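Local coordinates for transcription anti-terminator antagonist UpxZ (Bacteroides uniformis ATCC 8492, PDB 4EPZ), which probably antagonises transcription anti-termination and so helps to regulate capsular polysaccharide synthesis in this gut bacterium, at residues S101-K104 / M105-T109; Y92-M95 / S96-A100; E129-I133 / S134-D138. One frame throughout, in Å; residues are numbered along the deposited sequence. Where two conformers were deposited one is given.

Interaction 1: residues S101-K104 / M105-T109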
loop_
_atom_site.group_PDB
_atom_site.type_symbol
_atom_site.label_atom_id
_atom_site.label_comp_id
_atom_site.label_asym_id
_atom_site.label_seq_id
_atom_site.Cartn_x
_atom_site.Cartn_y
_atom_site.Cartn_z
ATOM N N SER A 101 -13.326 -6.444 -0.305
ATOM C CA SER A 101 -12.750 -6.345 -1.657
ATOM C C SER A 101 -11.256 -6.495 -1.593
ATOM O O SER A 101 -10.681 -6.426 -0.507
ATOM C CB SER A 101 -13.054 -4.984 -2.279
ATOM O OG SER A 101 -12.319 -3.970 -1.594
ATOM N N LEU A 102 -10.623 -6.684 -2.769
ATOM C CA LEU A 102 -9.164 -6.750 -2.890
ATOM C C LEU A 102 -8.596 -5.417 -2.403
ATOM O O LEU A 102 -7.552 -5.377 -1.742
ATOM C CB LEU A 102 -8.790 -7.008 -4.357
ATOM C CG LEU A 102 -7.319 -7.135 -4.660
ATOM C CD1 LEU A 102 -6.646 -8.208 -3.765
ATOM C CD2 LEU A 102 -7.075 -7.395 -6.172
ATOM N N LEU A 103 -9.269 -4.309 -2.784
ATOM C CA LEU A 103 -8.829 -2.978 -2.360
ATOM C C LEU A 103 -8.739 -2.892 -0.835
ATOM O O LEU A 103 -7.720 -2.408 -0.284
ATOM C CB LEU A 103 -9.841 -1.940 -2.871
ATOM C CG LEU A 103 -9.651 -0.504 -2.338
ATOM C CD1 LEU A 103 -8.274 0.116 -2.762
ATOM C CD2 LEU A 103 -10.833 0.373 -2.776
ATOM N N LYS A 104 -9.807 -3.347 -0.161
ATOM C CA LYS A 104 -9.880 -3.264 1.311
ATOM C C LYS A 104 -8.780 -4.137 1.902
ATOM O O LYS A 104 -8.076 -3.687 2.822
ATOM C CB LYS A 104 -11.269 -3.654 1.823
ATOM C CG LYS A 104 -11.378 -3.367 3.327
ATOM C CD LYS A 104 -12.792 -3.584 3.830
ATOM C CE LYS A 104 -12.873 -3.019 5.225
ATOM N NZ LYS A 104 -14.267 -3.077 5.751
HETATM N N MSE A 105 -8.572 -5.335 1.337
HETATM C CA MSE A 105 -7.491 -6.210 1.815
HETATM C C MSE A 105 -6.109 -5.514 1.692
HETATM O O MSE A 105 -5.300 -5.538 2.625
HETATM C CB MSE A 105 -7.471 -7.508 1.003
HETATM C CG MSE A 105 -6.359 -8.451 1.439
HETATM SE SE MSE A 105 -6.696 -9.137 3.265
HETATM C CE MSE A 105 -4.838 -9.888 3.444
ATOM N N ARG A 106 -5.860 -4.893 0.548
ATOM C CA ARG A 106 -4.586 -4.184 0.316
ATOM C C ARG A 106 -4.437 -3.003 1.275
ATOM O O ARG A 106 -3.357 -2.802 1.815
ATOM C CB ARG A 106 -4.489 -3.737 -1.152
ATOM C CG ARG A 106 -4.297 -4.968 -2.069
ATOM C CD ARG A 106 -4.522 -4.578 -3.503
ATOM N NE ARG A 106 -3.928 -5.573 -4.410
ATOM C CZ ARG A 106 -4.056 -5.537 -5.737
ATOM N NH1 ARG A 106 -4.800 -4.602 -6.314
ATOM N NH2 ARG A 106 -3.476 -6.463 -6.492
ATOM N N LEU A 107 -5.523 -2.279 1.551
ATOM C CA LEU A 107 -5.435 -1.138 2.475
ATOM C C LEU A 107 -5.156 -1.644 3.905
ATOM O O LEU A 107 -4.368 -1.043 4.648
ATOM C CB LEU A 107 -6.722 -0.326 2.457
ATOM C CG LEU A 107 -6.907 0.583 1.249
ATOM C CD1 LEU A 107 -8.371 1.053 1.178
ATOM C CD2 LEU A 107 -6.003 1.832 1.356
ATOM N N LEU A 108 -5.835 -2.723 4.303
ATOM C CA LEU A 108 -5.591 -3.285 5.647
ATOM C C LEU A 108 -4.153 -3.744 5.775
ATOM O O LEU A 108 -3.538 -3.482 6.812
ATOM C CB LEU A 108 -6.511 -4.469 5.958
ATOM C CG LEU A 108 -8.010 -4.180 6.141
ATOM C CD1 LEU A 108 -8.805 -5.472 5.923
ATOM C CD2 LEU A 108 -8.278 -3.604 7.565
ATOM N N THR A 109 -3.589 -4.374 4.712
ATOM C CA THR A 109 -2.239 -4.922 4.776
ATOM C C THR A 109 -1.213 -3.787 4.806
ATOM O O THR A 109 -0.308 -3.783 5.646
ATOM C CB THR A 109 -2.031 -5.901 3.612
ATOM O OG1 THR A 109 -3.004 -6.922 3.750
ATOM C CG2 THR A 109 -0.631 -6.492 3.625
#

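Interaction 2: residues Y92-M95 / S96-A100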
loop_
_atom_site.group_PDB
_atom_site.type_symbol
_atom_site.label_atom_id
_atom_site.label_comp_id
_atom_site.label_asym_id
_atom_site.label_seq_id
_atom_site.Cartn_x
_atom_site.Cartn_y
_atom_site.Cartn_z
ATOM N N TYR A 92 -7.962 5.354 7.891
ATOM C CA TYR A 92 -8.735 5.021 9.089
ATOM C C TYR A 92 -10.135 5.674 9.042
ATOM O O TYR A 92 -11.093 5.059 9.491
ATOM C CB TYR A 92 -8.000 5.478 10.348
ATOM C CG TYR A 92 -6.987 4.487 10.881
ATOM C CD1 TYR A 92 -7.393 3.349 11.579
ATOM C CD2 TYR A 92 -5.618 4.734 10.778
ATOM C CE1 TYR A 92 -6.464 2.462 12.125
ATOM C CE2 TYR A 92 -4.682 3.855 11.318
ATOM C CZ TYR A 92 -5.111 2.710 11.973
ATOM O OH TYR A 92 -4.183 1.886 12.541
ATOM N N ASN A 93 -10.267 6.844 8.403
ATOM C CA ASN A 93 -11.561 7.524 8.288
ATOM C C ASN A 93 -12.524 6.850 7.329
ATOM O O ASN A 93 -13.720 7.153 7.385
ATOM C CB ASN A 93 -11.369 8.984 7.867
ATOM C CG ASN A 93 -10.765 9.840 8.940
ATOM O OD1 ASN A 93 -10.711 9.480 10.129
ATOM N ND2 ASN A 93 -10.259 10.983 8.533
ATOM N N ILE A 94 -12.049 5.975 6.431
ATOM C CA ILE A 94 -12.997 5.332 5.505
ATOM C C ILE A 94 -13.056 3.804 5.682
ATOM O O ILE A 94 -13.942 3.184 5.100
ATOM C CB ILE A 94 -12.655 5.680 4.011
ATOM C CG1 ILE A 94 -11.280 5.096 3.575
ATOM C CG2 ILE A 94 -12.796 7.182 3.761
ATOM C CD1 ILE A 94 -11.003 5.118 2.084
HETATM N N MSE A 95 -12.070 3.181 6.384
HETATM C CA MSE A 95 -11.959 1.716 6.422
HETATM C C MSE A 95 -13.267 1.001 6.762
HETATM O O MSE A 95 -13.649 0.081 6.028
HETATM C CB MSE A 95 -10.839 1.273 7.404
HETATM C CG MSE A 95 -10.560 -0.208 7.347
HETATM SE SE MSE A 95 -9.653 -0.592 5.681
HETATM C CE MSE A 95 -7.920 -0.171 6.255
ATOM N N SER A 96 -13.992 1.454 7.806
ATOM C CA SER A 96 -15.230 0.780 8.245
ATOM C C SER A 96 -16.366 0.873 7.192
ATOM O O SER A 96 -17.282 0.048 7.201
ATOM C CB SER A 96 -15.677 1.335 9.595
ATOM O OG SER A 96 -16.066 2.696 9.493
ATOM N N GLN A 97 -16.280 1.814 6.255
ATOM C CA GLN A 97 -17.308 1.968 5.224
ATOM C C GLN A 97 -17.033 1.131 3.971
ATOM O O GLN A 97 -17.926 0.944 3.152
ATOM C CB GLN A 97 -17.404 3.428 4.828
ATOM C CG GLN A 97 -17.930 4.342 5.955
ATOM C CD GLN A 97 -17.867 5.774 5.472
ATOM O OE1 GLN A 97 -18.649 6.189 4.611
ATOM N NE2 GLN A 97 -16.875 6.524 5.932
ATOM N N LEU A 98 -15.796 0.684 3.784
ATOM C CA LEU A 98 -15.493 -0.063 2.577
ATOM C C LEU A 98 -16.038 -1.475 2.633
ATOM O O LEU A 98 -15.848 -2.180 3.628
ATOM C CB LEU A 98 -13.971 -0.113 2.341
ATOM C CG LEU A 98 -13.324 1.187 1.869
ATOM C CD1 LEU A 98 -11.805 1.104 2.009
ATOM C CD2 LEU A 98 -13.691 1.471 0.409
ATOM N N PRO A 99 -16.657 -1.947 1.533
ATOM C CA PRO A 99 -17.071 -3.344 1.500
ATOM C C PRO A 99 -15.859 -4.253 1.353
ATOM O O PRO A 99 -14.782 -3.772 0.958
ATOM C CB PRO A 99 -17.960 -3.428 0.253
ATOM C CG PRO A 99 -17.552 -2.316 -0.600
ATOM C CD PRO A 99 -16.933 -1.250 0.257
ATOM N N ALA A 100 -16.044 -5.565 1.668
ATOM C CA ALA A 100 -15.018 -6.576 1.456
ATOM C C ALA A 100 -14.616 -6.543 -0.034
ATOM O O ALA A 100 -15.482 -6.570 -0.915
ATOM C CB ALA A 100 -15.560 -7.946 1.822
HETATM O O HOH W 1 -13.557 3.941 9.353
HETATM O O HOH W 2 -15.807 5.292 8.198
#

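Interaction 3: residues E129-I133 / S134-D138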
loop_
_atom_site.group_PDB
_atom_site.type_symbol
_atom_site.label_atom_id
_atom_site.label_comp_id
_atom_site.label_asym_id
_atom_site.label_seq_id
_atom_site.Cartn_x
_atom_site.Cartn_y
_atom_site.Cartn_z
ATOM N N GLU A 129 -9.991 -15.477 5.317
ATOM C CA GLU A 129 -10.845 -16.629 5.659
ATOM C C GLU A 129 -12.086 -16.706 4.760
ATOM O O GLU A 129 -12.690 -17.760 4.649
ATOM C CB GLU A 129 -11.300 -16.550 7.126
ATOM C CG GLU A 129 -10.256 -16.897 8.175
ATOM C CD GLU A 129 -10.640 -16.467 9.580
ATOM O OE1 GLU A 129 -11.820 -16.639 9.966
ATOM O OE2 GLU A 129 -9.758 -15.939 10.294
ATOM N N THR A 130 -12.483 -15.585 4.128
ATOM C CA THR A 130 -13.677 -15.589 3.263
ATOM C C THR A 130 -13.341 -16.129 1.850
ATOM O O THR A 130 -14.257 -16.431 1.083
ATOM C CB THR A 130 -14.325 -14.218 3.153
ATOM O OG1 THR A 130 -13.525 -13.338 2.349
ATOM C CG2 THR A 130 -14.703 -13.630 4.508
ATOM N N TRP A 131 -12.040 -16.247 1.508
ATOM C CA TRP A 131 -11.608 -16.716 0.184
ATOM C C TRP A 131 -11.565 -18.251 0.099
ATOM O O TRP A 131 -11.760 -18.963 1.084
ATOM C CB TRP A 131 -10.239 -16.127 -0.168
ATOM C CG TRP A 131 -10.170 -14.630 -0.148
ATOM C CD1 TRP A 131 -11.214 -13.746 -0.242
ATOM C CD2 TRP A 131 -8.984 -13.841 -0.029
ATOM N NE1 TRP A 131 -10.742 -12.455 -0.210
ATOM C CE2 TRP A 131 -9.376 -12.485 -0.066
ATOM C CE3 TRP A 131 -7.624 -14.151 0.103
ATOM C CZ2 TRP A 131 -8.440 -11.437 -0.010
ATOM C CZ3 TRP A 131 -6.704 -13.120 0.127
ATOM C CH2 TRP A 131 -7.113 -11.785 0.095
ATOM N N ASN A 132 -11.260 -18.747 -1.104
ATOM C CA ASN A 132 -11.237 -20.165 -1.384
ATOM C C ASN A 132 -9.793 -20.646 -1.433
ATOM O O ASN A 132 -9.075 -20.345 -2.386
ATOM C CB ASN A 132 -11.970 -20.409 -2.703
ATOM C CG ASN A 132 -12.155 -21.863 -3.039
ATOM O OD1 ASN A 132 -11.680 -22.760 -2.323
ATOM N ND2 ASN A 132 -12.851 -22.119 -4.143
ATOM N N ILE A 133 -9.361 -21.347 -0.376
ATOM C CA ILE A 133 -8.012 -21.933 -0.291
ATOM C C ILE A 133 -7.686 -22.783 -1.559
ATOM O O ILE A 133 -6.527 -22.797 -1.986
ATOM C CB ILE A 133 -7.827 -22.785 0.999
ATOM C CG1 ILE A 133 -6.311 -23.110 1.254
ATOM C CG2 ILE A 133 -8.730 -24.062 1.007
ATOM C CD1 ILE A 133 -5.986 -23.850 2.585
ATOM N N SER A 134 -8.709 -23.458 -2.149
ATOM C CA SER A 134 -8.530 -24.316 -3.322
ATOM C C SER A 134 -8.438 -23.526 -4.639
ATOM O O SER A 134 -8.093 -24.105 -5.669
ATOM C CB SER A 134 -9.644 -25.354 -3.397
ATOM O OG SER A 134 -9.444 -26.323 -2.383
ATOM N N ASP A 135 -8.678 -22.191 -4.610
ATOM C CA ASP A 135 -8.614 -21.369 -5.830
ATOM C C ASP A 135 -8.373 -19.904 -5.487
ATOM O O ASP A 135 -9.208 -19.036 -5.732
ATOM C CB ASP A 135 -9.902 -21.528 -6.689
ATOM C CG ASP A 135 -9.797 -21.106 -8.152
ATOM O OD1 ASP A 135 -8.663 -20.811 -8.614
ATOM O OD2 ASP A 135 -10.839 -21.111 -8.848
ATOM N N LEU A 136 -7.226 -19.633 -4.910
ATOM C CA LEU A 136 -6.885 -18.252 -4.596
ATOM C C LEU A 136 -6.431 -17.586 -5.878
ATOM O O LEU A 136 -5.703 -18.221 -6.664
ATOM C CB LEU A 136 -5.768 -18.198 -3.537
ATOM C CG LEU A 136 -6.048 -18.749 -2.148
ATOM C CD1 LEU A 136 -4.730 -18.977 -1.378
ATOM C CD2 LEU A 136 -7.001 -17.863 -1.374
ATOM N N THR A 137 -6.836 -16.330 -6.101
ATOM C CA THR A 137 -6.383 -15.549 -7.256
ATOM C C THR A 137 -4.889 -15.224 -7.102
ATOM O O THR A 137 -4.372 -15.268 -5.978
ATOM C CB THR A 137 -7.200 -14.263 -7.416
ATOM O OG1 THR A 137 -6.776 -13.339 -6.410
ATOM C CG2 THR A 137 -8.734 -14.495 -7.327
ATOM N N ASP A 138 -4.203 -14.860 -8.207
ATOM C CA ASP A 138 -2.785 -14.456 -8.134
ATOM C C ASP A 138 -2.594 -13.259 -7.146
ATOM O O ASP A 138 -1.643 -13.260 -6.356
ATOM C CB ASP A 138 -2.285 -14.058 -9.542
ATOM C CG ASP A 138 -2.116 -15.224 -10.510
ATOM O OD1 ASP A 138 -2.407 -16.386 -10.109
ATOM O OD2 ASP A 138 -1.648 -14.985 -11.656
HETATM O O HOH W 3 -10.305 -17.196 -3.633
HETATM O O HOH W 4 -5.160 -21.587 -3.945
#

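Interaction 1: residues S101-K104 / M105-T109
One face of the Arg106 guanidinium is covered by Leu102 from the preceding turn: methyl CD2 of Leu102 stands over the centre of the flat group, 3.6 Å from CZ of Arg106. CG of Leu102 follows at 3.7 Å from NE of Arg106, and the two side chains cross at a slant. Their first torsions bring this about. Arg106 has CG beside its own backbone N (chi1 -70°), which sends the extended chain back toward the start of the helix, while Leu102 carries CG opposite its backbone N (chi1 -179°) and meets it. The guanidinium thus rests on hydrocarbon, and both side chains also touch Glu139 of helix 138-152. On another side of the helix, Leu103 and Leu107 run alongside each other in the same direction, with their CD1 atoms 4.1 Å apart, and both reach Leu64 of helix 56-72. Lys104 is buried; its fully extended chain carries NZ to the carbonyl O of Leu98, with Glu123 as a distant, weak ion-pair partner.

Beneath these side chains the backbone is regular. Arg106 N binds Leu102 O at 2.9 Å, and Met105, Leu107 and Leu108 repeat the four-residue step. Farther along, the hydroxyl OG1 of Thr109 gives a bond to Met105 O at 2.9 Å, and Thr109 N reaches the same oxygen from the opposite face of its plane. At the other end, OG of Ser101 accepts from Lys104 N at 3.0 Å and occupies an N-H of the first turn. A serine N-cap followed by i to i+4 side-chain pairs marks the first turns of an alpha-helix, here helix 102-115 in an all-helical fold.

Interaction 2: residues Y92-M95 / S96-A100
Two overlapping turns carry the chain from Ile94 to Leu98: Gln97 N binds Ile94 O at 2.9 Å and Leu98 N binds Met95 O at 3.2 Å, both donors standing well above the carbonyl planes, and the four-residue bond from Leu98 N to Ile94 O, at 3.4 Å, is weak. Among the side chains, Ile94 and Leu98 meet at a slant through their CD1 methyls, 4.1 Å apart. Ile94 holds CG1 in the crowded position between its backbone N and carbonyl carbon (chi1 65°), and from there the extended end of the chain carries CD1 out to the leucine methyl. Ile94 also packs on Ile56 and Glu59 of helix 56-72, and Leu98 on Leu107 of helix 102-115.

Two waters bridge the polar groups on the exposed side. One molecule donates to Tyr92 O and accepts from Ser96 N, 3.0 Å away. A second donates to Asn93 O and takes the amide NE2 of Gln97 at 2.8 Å; the extended Gln97 chain, reaching back over the turn, brings NE2 there.

The chemistry is therefore divided: solvent links the polar groups outside, whereas the buried side pairs backbone turn bonds with apolar packing. The partial negative charge of the Leu98 and Met95 carbonyls is likely to help stabilise the buried ammonium of Lys104.

Interaction 3: residues E129-I133 / S134-D138
Asn132 and Asp135 close a tight surface turn in the connection between helix 118-129 and helix 138-152, a local contact held by one backbone bond, one side-chain bond and two waters. Asp135 N binds the carbonyl three positions back, Asn132 O, at 2.9 Å, and the torsions of Ile133 and Ser134 between them are those of a type I beta turn. The asparagine side chain adds a second link: with CG opposite its backbone N (chi1 -174°), it curls beside the following backbone, where OD1 of Asn132 accepts from Ser134 N at 3.1 Å. This donor stands 52° out of the amide plane. A side-chain oxygen taking the N-H two residues on defines an Asx turn, here superimposed on the beta turn, and the backbone O and OD1 of one asparagine accept the two bonds.

Two waters bridge the backbone around the turn. One accepts from Asn132 N and donates to Asp135 O; the other donates to Ile133 O at 2.7 Å and accepts from Leu136 N. Leu136 then folds back across the turn. Its CD2 lies 3.9 Å from CB of Trp131, approaching the indole obliquely near CE3, and the two side chains cross at about a right angle. CG of Leu136 sits 3.4 Å from Asn132 O. With an alanine in place of Leu136, CB and CE3 of Trp131 would probably lose the methyl packed on them, and a gap would be likely to open beside the Asn132 carbonyl. Trp131 also packs on Ile143 and Ile144, and Leu136 touches Lys141, all of helix 138-152. The hydroxyl of Thr137 caps the start of that helix by accepting from Gln140 N.

The three contacts follow one another along the chain, and interaction 1 is the middle member in space as well. Its centre lies about 10 Å from that of interaction 2, joined by the bond from Lys104 NZ to Leu98 O (2.8 Å) and by Leu107 CD1 against Leu98 CD1 (3.5 Å). Toward interaction 3, with centres about 15 Å apart, the link is a single packing touch, Met105 CG on Trp131 CH2 at 3.7 Å. Interactions 2 and 3 do not meet; their nearest atoms are about 6 Å apart. A bound calcium ion lies about 12 Å from the side chain of Ile94, too far for that residue to coordinate it.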